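Local structure of cell division control protein Cdc48 (Mycobacterium smegmatis, 5E7P) at residues Ile52-Asp56 and Val465-Arg471; Gly270-Lys276 and Leu389-Asp393; Glu476-Val482 and Arg537-Ser541; Ala578-Leu584 and Asp622-Ala628. The protein probably binds and hydrolyses ATP as a Cdc48-like AAA-type ATPase with two AAA modules, each holding ADP here. One frame throughout, in Å; residues are numbered along the deposited sequence.

Interaction 1 (Ile52-Asp56 and Val465-Arg471); sequences IREWD and VIRPLSR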
# COMPACT_ATOMS: atom_id res chain seq x y z
N ILE A 52 6.53 -7.85 15.44
CA ILE A 52 6.53 -7.43 14.05
C ILE A 52 6.67 -8.61 13.09
O ILE A 52 7.06 -9.70 13.50
CB ILE A 52 7.67 -6.44 13.76
CG1 ILE A 52 9.02 -7.10 14.05
CG2 ILE A 52 7.49 -5.17 14.57
CD1 ILE A 52 10.19 -6.20 13.82
N ARG A 53 6.35 -8.37 11.82
CA ARG A 53 6.56 -9.37 10.79
C ARG A 53 7.80 -9.01 9.99
O ARG A 53 8.42 -7.98 10.23
CB ARG A 53 5.36 -9.42 9.84
CG ARG A 53 4.04 -9.79 10.49
CD ARG A 53 2.92 -9.74 9.47
NE ARG A 53 2.79 -8.41 8.89
CZ ARG A 53 2.16 -8.15 7.75
NH1 ARG A 53 1.59 -9.13 7.05
NH2 ARG A 53 2.10 -6.90 7.30
N GLU A 54 8.16 -9.86 9.04
CA GLU A 54 9.23 -9.54 8.10
C GLU A 54 8.82 -8.31 7.29
O GLU A 54 7.62 -8.07 7.09
CB GLU A 54 9.50 -10.73 7.18
CG GLU A 54 10.75 -10.59 6.33
CD GLU A 54 10.87 -11.69 5.29
OE1 GLU A 54 9.91 -12.47 5.13
OE2 GLU A 54 11.93 -11.77 4.63
N TRP A 55 9.81 -7.54 6.84
CA TRP A 55 9.62 -6.32 6.05
C TRP A 55 9.16 -5.09 6.84
O TRP A 55 9.11 -3.99 6.30
CB TRP A 55 8.72 -6.53 4.82
CG TRP A 55 9.18 -7.60 3.88
CD1 TRP A 55 8.48 -8.70 3.49
CD2 TRP A 55 10.45 -7.68 3.22
NE1 TRP A 55 9.23 -9.46 2.62
CE2 TRP A 55 10.44 -8.85 2.44
CE3 TRP A 55 11.59 -6.87 3.21
CZ2 TRP A 55 11.53 -9.24 1.66
CZ3 TRP A 55 12.67 -7.26 2.44
CH2 TRP A 55 12.63 -8.43 1.67
N ASP A 56 8.81 -5.27 8.11
CA ASP A 56 8.55 -4.12 8.96
C ASP A 56 9.87 -3.44 9.31
O ASP A 56 10.90 -4.09 9.40
CB ASP A 56 7.78 -4.51 10.23
CG ASP A 56 6.32 -4.80 9.95
OD1 ASP A 56 5.81 -4.38 8.89
OD2 ASP A 56 5.67 -5.44 10.81
N VAL A 465 15.51 -9.45 -0.84
CA VAL A 465 15.93 -8.10 -0.48
C VAL A 465 14.96 -6.98 -0.90
O VAL A 465 15.08 -5.85 -0.43
CB VAL A 465 17.33 -7.76 -1.03
CG1 VAL A 465 18.39 -8.60 -0.33
CG2 VAL A 465 17.37 -7.97 -2.54
N ILE A 466 14.02 -7.29 -1.78
CA ILE A 466 13.09 -6.27 -2.27
C ILE A 466 11.77 -6.27 -1.50
O ILE A 466 11.01 -7.24 -1.55
CB ILE A 466 12.80 -6.44 -3.77
CG1 ILE A 466 14.09 -6.30 -4.58
CG2 ILE A 466 11.77 -5.41 -4.22
CD1 ILE A 466 14.82 -5.00 -4.35
N ARG A 467 11.50 -5.18 -0.79
CA ARG A 467 10.24 -5.05 -0.07
C ARG A 467 9.16 -4.45 -0.95
O ARG A 467 9.36 -3.38 -1.54
CB ARG A 467 10.42 -4.19 1.19
CG ARG A 467 9.13 -4.03 1.98
CD ARG A 467 9.32 -3.27 3.27
NE ARG A 467 9.63 -1.86 3.05
CZ ARG A 467 9.65 -0.94 4.02
NH1 ARG A 467 9.37 -1.30 5.26
NH2 ARG A 467 9.95 0.32 3.74
N PRO A 468 8.02 -5.14 -1.06
CA PRO A 468 6.87 -4.59 -1.79
C PRO A 468 6.38 -3.31 -1.13
O PRO A 468 6.38 -3.22 0.10
CB PRO A 468 5.82 -5.70 -1.68
CG PRO A 468 6.24 -6.51 -0.50
CD PRO A 468 7.73 -6.46 -0.48
N LEU A 469 5.98 -2.35 -1.95
CA LEU A 469 5.50 -1.05 -1.48
C LEU A 469 4.32 -1.21 -0.52
O LEU A 469 4.14 -0.40 0.39
CB LEU A 469 5.10 -0.18 -2.68
CG LEU A 469 5.50 1.29 -2.67
CD1 LEU A 469 6.97 1.44 -2.36
CD2 LEU A 469 5.17 1.93 -4.01
N SER A 470 3.55 -2.27 -0.70
CA SER A 470 2.41 -2.56 0.16
C SER A 470 2.83 -2.89 1.59
O SER A 470 2.00 -2.91 2.50
CB SER A 470 1.60 -3.71 -0.42
OG SER A 470 2.39 -4.89 -0.51
N ARG A 471 4.12 -3.15 1.80
CA ARG A 471 4.63 -3.47 3.13
C ARG A 471 5.49 -2.35 3.72
O ARG A 471 6.15 -2.54 4.73
CB ARG A 471 5.44 -4.77 3.10
CG ARG A 471 4.65 -5.98 2.67
CD ARG A 471 3.70 -6.44 3.77
NE ARG A 471 4.38 -7.29 4.74
CZ ARG A 471 4.52 -8.60 4.61
NH1 ARG A 471 4.03 -9.22 3.54
NH2 ARG A 471 5.15 -9.30 5.54
O HOH W 1 5.32 -5.69 6.51
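Trp55 lays one face of its indole against Arg467 and the chain just before it. CE3 of Trp55 is 3.6 Å from Arg467 CB, and Ile466 O also lies over that face, toward its rim. The broad ring suits this place because the arginine methylenes offer it an apolar surface. With CG of Arg467 anti to the backbone N (chi1 -180°), its chain slides past the indole in the opposite direction and carries the guanidinium to the backbone of Trp55.

Two main-chain carbonyls take the polar ends. Arg467 NH1 donates to Trp55 O at 2.9 Å, with an N-H...O angle of 162° and the acceptor in the guanidinium plane, while its NH2 bonds Gly136 O. A longer bond, 3.2 Å, runs from Arg471 NH2 to Glu54 O, approaching from above the carbonyl plane. Both acceptors belong to the type II beta turn Arg53 to Asp56, which joins helix 44-50 to strand 57-61 of the CDC48 N-terminal domain; Arg467 and Arg471 lie in the loop between helices 456-462 and 491-506. Asp56 OD2 accepts Arg53 N within the turn.

The last element is an arginine stack. Bent at chi2 and chi3, Arg471 sets its guanidinium flat on that of Arg53, centres 4.0 Å apart and planes at 16°, and Trp55 CD1 lies over its opposite face. The like charges are probably eased by Asp56, whose OD1 accepts from water 1 at 2.8 Å; the same water accepts from Arg471 NE. Arg53 NH1 finds its own acceptor in Ser481 O.

Interaction 2 (Gly270-Lys276 and Leu389-Asp393); sequences GPAGVGK and LSLPD. With ADP (adenosine-5'-diphosphate), chain C.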
# COMPACT_ATOMS: atom_id res chain seq x y z
N GLY A 270 -5.85 3.96 -6.34
CA GLY A 270 -5.36 2.60 -6.32
C GLY A 270 -4.01 2.54 -5.63
O GLY A 270 -3.39 3.57 -5.39
N PRO A 271 -3.55 1.32 -5.31
CA PRO A 271 -2.32 1.07 -4.55
C PRO A 271 -1.10 1.85 -5.06
O PRO A 271 -1.00 2.14 -6.25
CB PRO A 271 -2.09 -0.44 -4.74
CG PRO A 271 -3.46 -0.98 -4.97
CD PRO A 271 -4.18 0.06 -5.76
N ALA A 272 -0.19 2.17 -4.16
CA ALA A 272 1.00 2.92 -4.51
C ALA A 272 1.88 2.15 -5.49
O ALA A 272 2.21 0.99 -5.25
CB ALA A 272 1.79 3.29 -3.25
N GLY A 273 2.25 2.79 -6.59
CA GLY A 273 3.12 2.18 -7.58
C GLY A 273 2.43 1.13 -8.43
O GLY A 273 3.09 0.34 -9.11
N VAL A 274 1.10 1.10 -8.38
CA VAL A 274 0.35 0.14 -9.16
C VAL A 274 0.37 0.51 -10.65
O VAL A 274 0.17 -0.34 -11.51
CB VAL A 274 -1.11 0.00 -8.67
CG1 VAL A 274 -1.96 1.15 -9.19
CG2 VAL A 274 -1.69 -1.34 -9.09
N GLY A 275 0.65 1.78 -10.94
CA GLY A 275 0.76 2.24 -12.31
C GLY A 275 -0.31 3.24 -12.71
O GLY A 275 -0.74 3.26 -13.87
N LYS A 276 -0.74 4.08 -11.77
CA LYS A 276 -1.78 5.07 -12.05
C LYS A 276 -1.31 6.17 -13.00
O LYS A 276 -2.01 6.51 -13.96
CB LYS A 276 -2.29 5.68 -10.74
CG LYS A 276 -2.92 4.68 -9.79
CD LYS A 276 -3.41 5.38 -8.53
CE LYS A 276 -2.27 6.02 -7.77
NZ LYS A 276 -1.30 5.01 -7.26
N LEU A 389 -7.95 1.66 -9.43
CA LEU A 389 -7.14 0.58 -9.99
C LEU A 389 -6.94 -0.55 -8.99
O LEU A 389 -7.14 -0.37 -7.78
CB LEU A 389 -5.78 1.11 -10.47
CG LEU A 389 -5.70 1.51 -11.95
CD1 LEU A 389 -6.85 2.41 -12.35
CD2 LEU A 389 -4.37 2.18 -12.26
N SER A 390 -6.54 -1.71 -9.49
CA SER A 390 -6.41 -2.90 -8.65
C SER A 390 -5.00 -3.50 -8.70
O SER A 390 -4.28 -3.32 -9.68
CB SER A 390 -7.43 -3.94 -9.08
OG SER A 390 -7.19 -5.18 -8.44
N LEU A 391 -4.63 -4.21 -7.64
CA LEU A 391 -3.39 -4.99 -7.61
C LEU A 391 -3.43 -6.06 -8.68
O LEU A 391 -4.49 -6.62 -8.96
CB LEU A 391 -3.20 -5.67 -6.25
CG LEU A 391 -2.92 -4.86 -4.98
CD1 LEU A 391 -3.05 -5.76 -3.76
CD2 LEU A 391 -1.54 -4.23 -5.02
N PRO A 392 -2.28 -6.36 -9.29
CA PRO A 392 -2.19 -7.44 -10.27
C PRO A 392 -2.28 -8.81 -9.60
O PRO A 392 -1.59 -9.04 -8.60
CB PRO A 392 -0.80 -7.25 -10.88
CG PRO A 392 -0.01 -6.56 -9.82
CD PRO A 392 -0.99 -5.66 -9.12
N ASP A 393 -3.11 -9.70 -10.13
CA ASP A 393 -3.09 -11.09 -9.67
C ASP A 393 -1.87 -11.80 -10.25
O ASP A 393 -1.09 -11.19 -10.99
CB ASP A 393 -4.39 -11.83 -10.00
CG ASP A 393 -4.70 -11.86 -11.50
OD1 ASP A 393 -3.80 -11.58 -12.32
OD2 ASP A 393 -5.85 -12.18 -11.84
PB ADP C . 1.46 5.10 -9.40
O1B ADP C . 2.01 5.32 -8.02
O2B ADP C . 1.32 6.35 -10.22
O3B ADP C . 0.26 4.18 -9.46
PA ADP C . 3.34 4.77 -11.48
O1A ADP C . 4.27 5.91 -11.15
O2A ADP C . 2.28 4.97 -12.54
O3A ADP C . 2.67 4.29 -10.10
O5' ADP C . 4.26 3.51 -11.85
C5' ADP C . 4.94 2.85 -10.80
C4' ADP C . 6.38 2.67 -11.26
O4' ADP C . 6.46 1.52 -12.11
C3' ADP C . 6.83 3.88 -12.07
O3' ADP C . 8.07 4.38 -11.54
C2' ADP C . 7.04 3.37 -13.48
O2' ADP C . 8.31 3.83 -13.98
C1' ADP C . 7.03 1.86 -13.37
N9 ADP C . 6.21 1.24 -14.43
C8 ADP C . 4.87 1.22 -14.49
N7 ADP C . 4.44 0.55 -15.59
C5 ADP C . 5.53 0.12 -16.26
C6 ADP C . 5.80 -0.64 -17.50
N6 ADP C . 4.79 -1.10 -18.27
N1 ADP C . 7.09 -0.87 -17.83
C2 ADP C . 8.11 -0.42 -17.08
N3 ADP C . 7.93 0.27 -15.94
C4 ADP C . 6.69 0.57 -15.49
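The ADP beta-phosphate oxygen O3B is gripped by three donors of the 270-276 loop: Gly275 N at 2.8 Å, Lys276 N almost in line with its N-H, and Lys276 NZ at 2.8 Å. Gly273 N bonds O1B at 2.9 Å. This is the P-loop of the first AAA module, a Walker A-type sequence with Ala277 where Ser or Thr is usual. Lysine is long enough to pass alongside the phosphate and, bent at chi3 and chi4, to turn its amine back to O3B and to Gly270 O. Glycine suits positions 270 and 275, where the backbone angles would jam a side chain against the preceding carbonyl.

Segment 389-393, following the edge strand 385-388, packs against the loop mostly with apolar groups. Val274 sends CG1 toward Leu389 CB (4.0 Å), while CG2, anti to the backbone N, sits beside Ser390 O and 4.4 Å from Pro392 CD. Pro271 CG meets Leu391 CD2 at 3.8 Å, and Leu389 CD2 rests 3.8 Å from Lys276 CG. Ser390 turns its hydroxyl to Leu545 N.

Polar and apolar work are divided: backbone N-H groups and the lysine amine meet the phosphate, whose charge the helix starting at Lys276 probably helps stabilise.

Interaction 3 (Glu476-Val482 and Arg537-Ser541); sequences EVSVGSV and RALAS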
# COMPACT_ATOMS: atom_id res chain seq x y z
N GLU A 476 -0.14 -1.91 7.98
CA GLU A 476 -1.36 -2.46 7.40
C GLU A 476 -2.23 -1.34 6.83
O GLU A 476 -1.76 -0.21 6.66
CB GLU A 476 -2.13 -3.27 8.45
CG GLU A 476 -2.93 -4.44 7.88
CD GLU A 476 -3.47 -5.36 8.97
OE1 GLU A 476 -2.73 -5.65 9.93
OE2 GLU A 476 -4.64 -5.78 8.86
N VAL A 477 -3.48 -1.67 6.52
CA VAL A 477 -4.43 -0.75 5.87
C VAL A 477 -4.00 -0.42 4.42
O VAL A 477 -4.69 0.30 3.70
CB VAL A 477 -4.70 0.52 6.71
CG1 VAL A 477 -5.94 1.24 6.22
CG2 VAL A 477 -4.88 0.15 8.17
N SER A 478 -2.86 -0.97 4.01
CA SER A 478 -2.45 -0.93 2.61
C SER A 478 -2.85 -2.24 1.95
O SER A 478 -2.48 -3.32 2.42
CB SER A 478 -0.94 -0.72 2.50
OG SER A 478 -0.56 0.55 3.00
N VAL A 479 -3.62 -2.15 0.88
CA VAL A 479 -4.07 -3.32 0.14
C VAL A 479 -2.88 -4.12 -0.35
O VAL A 479 -2.05 -3.60 -1.10
CB VAL A 479 -4.95 -2.93 -1.05
CG1 VAL A 479 -5.57 -4.16 -1.69
CG2 VAL A 479 -6.03 -1.96 -0.61
N GLY A 480 -2.78 -5.37 0.07
CA GLY A 480 -1.68 -6.23 -0.34
C GLY A 480 -0.70 -6.55 0.78
O GLY A 480 0.15 -7.43 0.63
N SER A 481 -0.83 -5.85 1.90
CA SER A 481 0.07 -6.07 3.04
C SER A 481 -0.26 -7.39 3.74
O SER A 481 0.61 -8.01 4.34
CB SER A 481 -0.01 -4.91 4.03
OG SER A 481 -1.27 -4.87 4.68
N VAL A 482 -1.52 -7.80 3.65
CA VAL A 482 -1.96 -9.05 4.26
C VAL A 482 -2.45 -10.02 3.20
O VAL A 482 -3.26 -9.66 2.35
CB VAL A 482 -3.10 -8.81 5.26
CG1 VAL A 482 -3.53 -10.12 5.89
CG2 VAL A 482 -2.66 -7.82 6.33
N ARG A 537 -9.03 -8.14 4.71
CA ARG A 537 -7.85 -7.52 4.14
C ARG A 537 -6.99 -8.54 3.40
O ARG A 537 -6.36 -8.22 2.40
CB ARG A 537 -7.03 -6.82 5.23
CG ARG A 537 -7.65 -5.51 5.71
CD ARG A 537 -6.97 -5.02 6.97
NE ARG A 537 -7.46 -3.71 7.40
CZ ARG A 537 -7.16 -3.17 8.58
NH1 ARG A 537 -7.64 -1.97 8.90
NH2 ARG A 537 -6.39 -3.83 9.43
N ALA A 538 -6.96 -9.77 3.91
CA ALA A 538 -6.23 -10.85 3.26
C ALA A 538 -6.93 -11.23 1.97
O ALA A 538 -6.29 -11.51 0.95
CB ALA A 538 -6.13 -12.04 4.19
N LEU A 539 -8.26 -11.24 2.02
CA LEU A 539 -9.10 -11.56 0.88
C LEU A 539 -8.93 -10.52 -0.21
O LEU A 539 -8.92 -10.83 -1.40
CB LEU A 539 -10.56 -11.60 1.32
CG LEU A 539 -11.58 -12.21 0.37
CD1 LEU A 539 -11.49 -13.74 0.42
CD2 LEU A 539 -12.98 -11.74 0.73
N ALA A 540 -8.80 -9.26 0.21
CA ALA A 540 -8.74 -8.13 -0.70
C ALA A 540 -7.37 -7.95 -1.35
O ALA A 540 -7.12 -6.94 -1.99
CB ALA A 540 -9.15 -6.86 0.02
N SER A 541 -6.49 -8.93 -1.20
CA SER A 541 -5.16 -8.84 -1.78
C SER A 541 -5.00 -9.83 -2.92
O SER A 541 -3.90 -10.04 -3.43
CB SER A 541 -4.09 -9.12 -0.73
OG SER A 541 -4.22 -8.23 0.36
O HOH W 2 -3.98 -6.53 2.51
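A largely buried contact, with a salt bridge at one end and a carbonyl-centred cluster at the other, joins the loop ahead of helix 491-506 to the last turn of helix 534-539 and the residues after it. Arg537 NH2 donates to Glu476 OE2 at 2.7 Å. The carboxylate and guanidinium planes are nearly perpendicular, and NH2 meets OE2 from 65° out of the carboxylate plane; Glu476 is poorly ordered, and this end may be mobile. Val477 adds an apolar cover, its CG2 lying over one guanidinium face, 3.6 Å from NH1 of Arg537.

Helix 534-539 follows the second P-loop in the AAA fold, and Glu476 itself lines the second ADP pocket, touching Phe534 as Val482 does. The loop is shaped by a type II beta turn from Ser478 to Ser481, in which Ser478 O accepts from both N and OG of Ser481; Gly480 suits the third position, where its backbone angles would crowd any side chain.

Past the turn, Val482 O lies 3.3 Å from Ala538 CA in a nearly straight CA-H...O contact. The small alanine side chain is consistent with this approach, and its CB meets Val482 CG1 at 3.7 Å, the branch set anti to the backbone N. Ser541 OG is 2.6 Å from Val482 O. Water 2 donates to that hydroxyl at 2.8 Å and accepts from Gly480 N and Val482 N, bridging the loop to the residues behind the helix.

Interaction 4 (Ala578-Leu584 and Asp622-Ala628); sequences APSLVFL and DVVVLGA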
# COMPACT_ATOMS: atom_id res chain seq x y z
N ALA A 578 -15.37 -1.62 -11.50
CA ALA A 578 -15.71 -3.05 -11.47
C ALA A 578 -14.75 -3.90 -12.30
O ALA A 578 -14.32 -3.48 -13.37
CB ALA A 578 -17.14 -3.25 -11.94
N PRO A 579 -14.42 -5.12 -11.82
CA PRO A 579 -14.92 -5.79 -10.61
C PRO A 579 -14.43 -5.16 -9.31
O PRO A 579 -13.23 -4.91 -9.15
CB PRO A 579 -14.37 -7.22 -10.76
CG PRO A 579 -13.16 -7.06 -11.60
CD PRO A 579 -13.49 -5.97 -12.58
N SER A 580 -15.35 -4.92 -8.38
CA SER A 580 -15.04 -4.16 -7.18
C SER A 580 -15.57 -4.79 -5.91
O SER A 580 -16.66 -5.37 -5.89
CB SER A 580 -15.59 -2.73 -7.29
OG SER A 580 -15.05 -2.05 -8.41
N LEU A 581 -14.80 -4.67 -4.84
CA LEU A 581 -15.25 -5.00 -3.50
C LEU A 581 -15.42 -3.71 -2.71
O LEU A 581 -14.52 -2.87 -2.66
CB LEU A 581 -14.25 -5.91 -2.79
CG LEU A 581 -14.49 -6.16 -1.30
CD1 LEU A 581 -15.84 -6.84 -1.08
CD2 LEU A 581 -13.37 -7.00 -0.70
N VAL A 582 -16.59 -3.56 -2.09
CA VAL A 582 -16.86 -2.41 -1.24
C VAL A 582 -16.85 -2.84 0.21
O VAL A 582 -17.76 -3.52 0.68
CB VAL A 582 -18.22 -1.77 -1.57
CG1 VAL A 582 -18.47 -0.57 -0.67
CG2 VAL A 582 -18.27 -1.37 -3.02
N PHE A 583 -15.79 -2.46 0.92
CA PHE A 583 -15.63 -2.85 2.32
C PHE A 583 -16.05 -1.72 3.26
O PHE A 583 -15.36 -0.70 3.37
CB PHE A 583 -14.18 -3.27 2.59
CG PHE A 583 -13.95 -3.80 3.97
CD1 PHE A 583 -14.99 -4.33 4.72
CD2 PHE A 583 -12.68 -3.77 4.54
CE1 PHE A 583 -14.78 -4.82 6.00
CE2 PHE A 583 -12.46 -4.26 5.81
CZ PHE A 583 -13.51 -4.78 6.55
N LEU A 584 -17.17 -1.91 3.94
CA LEU A 584 -17.65 -0.98 4.94
C LEU A 584 -17.35 -1.51 6.34
O LEU A 584 -18.21 -2.12 6.99
CB LEU A 584 -19.16 -0.75 4.78
CG LEU A 584 -19.64 -0.28 3.40
CD1 LEU A 584 -21.16 -0.22 3.35
CD2 LEU A 584 -19.04 1.07 3.05
N ASP A 622 -20.55 -7.51 -10.93
CA ASP A 622 -19.13 -7.25 -10.76
C ASP A 622 -18.84 -6.35 -9.56
O ASP A 622 -17.74 -5.82 -9.43
CB ASP A 622 -18.54 -6.66 -12.04
CG ASP A 622 -19.48 -5.68 -12.72
OD1 ASP A 622 -20.48 -5.26 -12.10
OD2 ASP A 622 -19.21 -5.32 -13.89
N VAL A 623 -19.83 -6.17 -8.69
CA VAL A 623 -19.63 -5.39 -7.47
C VAL A 623 -20.20 -6.11 -6.26
O VAL A 623 -21.38 -6.46 -6.23
CB VAL A 623 -20.27 -3.98 -7.57
CG1 VAL A 623 -20.07 -3.22 -6.27
CG2 VAL A 623 -19.69 -3.20 -8.74
N VAL A 624 -19.36 -6.34 -5.26
CA VAL A 624 -19.80 -6.93 -4.00
C VAL A 624 -19.62 -5.94 -2.86
O VAL A 624 -18.60 -5.25 -2.79
CB VAL A 624 -19.02 -8.22 -3.67
CG1 VAL A 624 -19.58 -8.87 -2.41
CG2 VAL A 624 -19.08 -9.19 -4.82
N VAL A 625 -20.61 -5.86 -1.98
CA VAL A 625 -20.51 -5.00 -0.81
C VAL A 625 -20.47 -5.84 0.47
O VAL A 625 -21.29 -6.74 0.66
CB VAL A 625 -21.67 -3.98 -0.75
CG1 VAL A 625 -23.02 -4.67 -0.93
CG2 VAL A 625 -21.62 -3.18 0.55
N LEU A 626 -19.51 -5.54 1.33
CA LEU A 626 -19.36 -6.27 2.58
C LEU A 626 -19.23 -5.31 3.76
O LEU A 626 -18.37 -4.43 3.76
CB LEU A 626 -18.14 -7.20 2.51
CG LEU A 626 -17.85 -8.12 3.70
CD1 LEU A 626 -17.26 -9.43 3.21
CD2 LEU A 626 -16.92 -7.45 4.71
N GLY A 627 -20.08 -5.49 4.76
CA GLY A 627 -19.98 -4.74 5.99
C GLY A 627 -19.45 -5.59 7.13
O GLY A 627 -19.76 -6.78 7.22
N ALA A 628 -18.64 -4.99 8.00
CA ALA A 628 -18.09 -5.68 9.16
C ALA A 628 -18.38 -4.92 10.45
O ALA A 628 -18.37 -3.69 10.46
CB ALA A 628 -16.59 -5.90 9.00
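Strands 580-584 and 623-628 run parallel, their axes 4.7 Å apart at closest and inclined by 16°, tied by six backbone hydrogen bonds that alternate in direction from Ser580 N to Asp622 O at one end to Ala628 N to Leu584 O at the other. The carbonyls also receive CA-H...O contacts, such as Gly627 CA to Leu584 O. At the start of the pair, a cis peptide precedes Pro579, and Ala578 CB lies 3.5 Å from Asp622 CG.

Side chains then alternate between the faces of the sheet. On one face Val582 CB meets Val625 CB at 4.2 Å, and Leu584 CD1 reaches Val625 CG2 at 4.1 Å; branched aliphatic residues fill this layer beneath helices 563-576 and 602-617. Ser580 belongs to the same face, but its hydroxyl turns to Ala574 O.

This is the parallel core of the second AAA module, a P-loop NTPase sheet in which helix 602-617 lies in the connection between the two strands. Strand 580-585 carries the hydrophobic run of a Walker B motif, and strand 623-629 leads directly to Asn630 of the second ADP site.

On the other face Phe583 lies beside Leu626, both pointing the same way with CG anti to the backbone N. Its CE1 is 3.6 Å from Leu626 CD2 and 3.7 Å from Ala628 CB, the alanine meeting the ring at its edge. Leu581 CD1 stands 4.3 Å from Val624 CB, while helix 491-506 packs on Val624 and Leu626.

Overall arrangement
Interactions 1, 2 and 3 touch one another at the middle of the molecule. The centre of interaction 3 is about 13 Å from that of interaction 1 and 12 Å from that of interaction 2, which are themselves about 17 Å apart. Leu469 of interaction 1 packs on Ala272 of interaction 2, Ser470 on Ser481 of interaction 3, and Leu391 of interaction 2 on Val479 and Gly480. Interaction 4, about 14 Å from interaction 3 between centres, touches it through Ala540 and Leu581. Along the sequence, interaction 2 is nested within the long loop closed by interaction 1; interactions 3 and 4 follow. The N-terminal domain and both P-loop modules thus meet round the loop between helices 456-462 and 491-506.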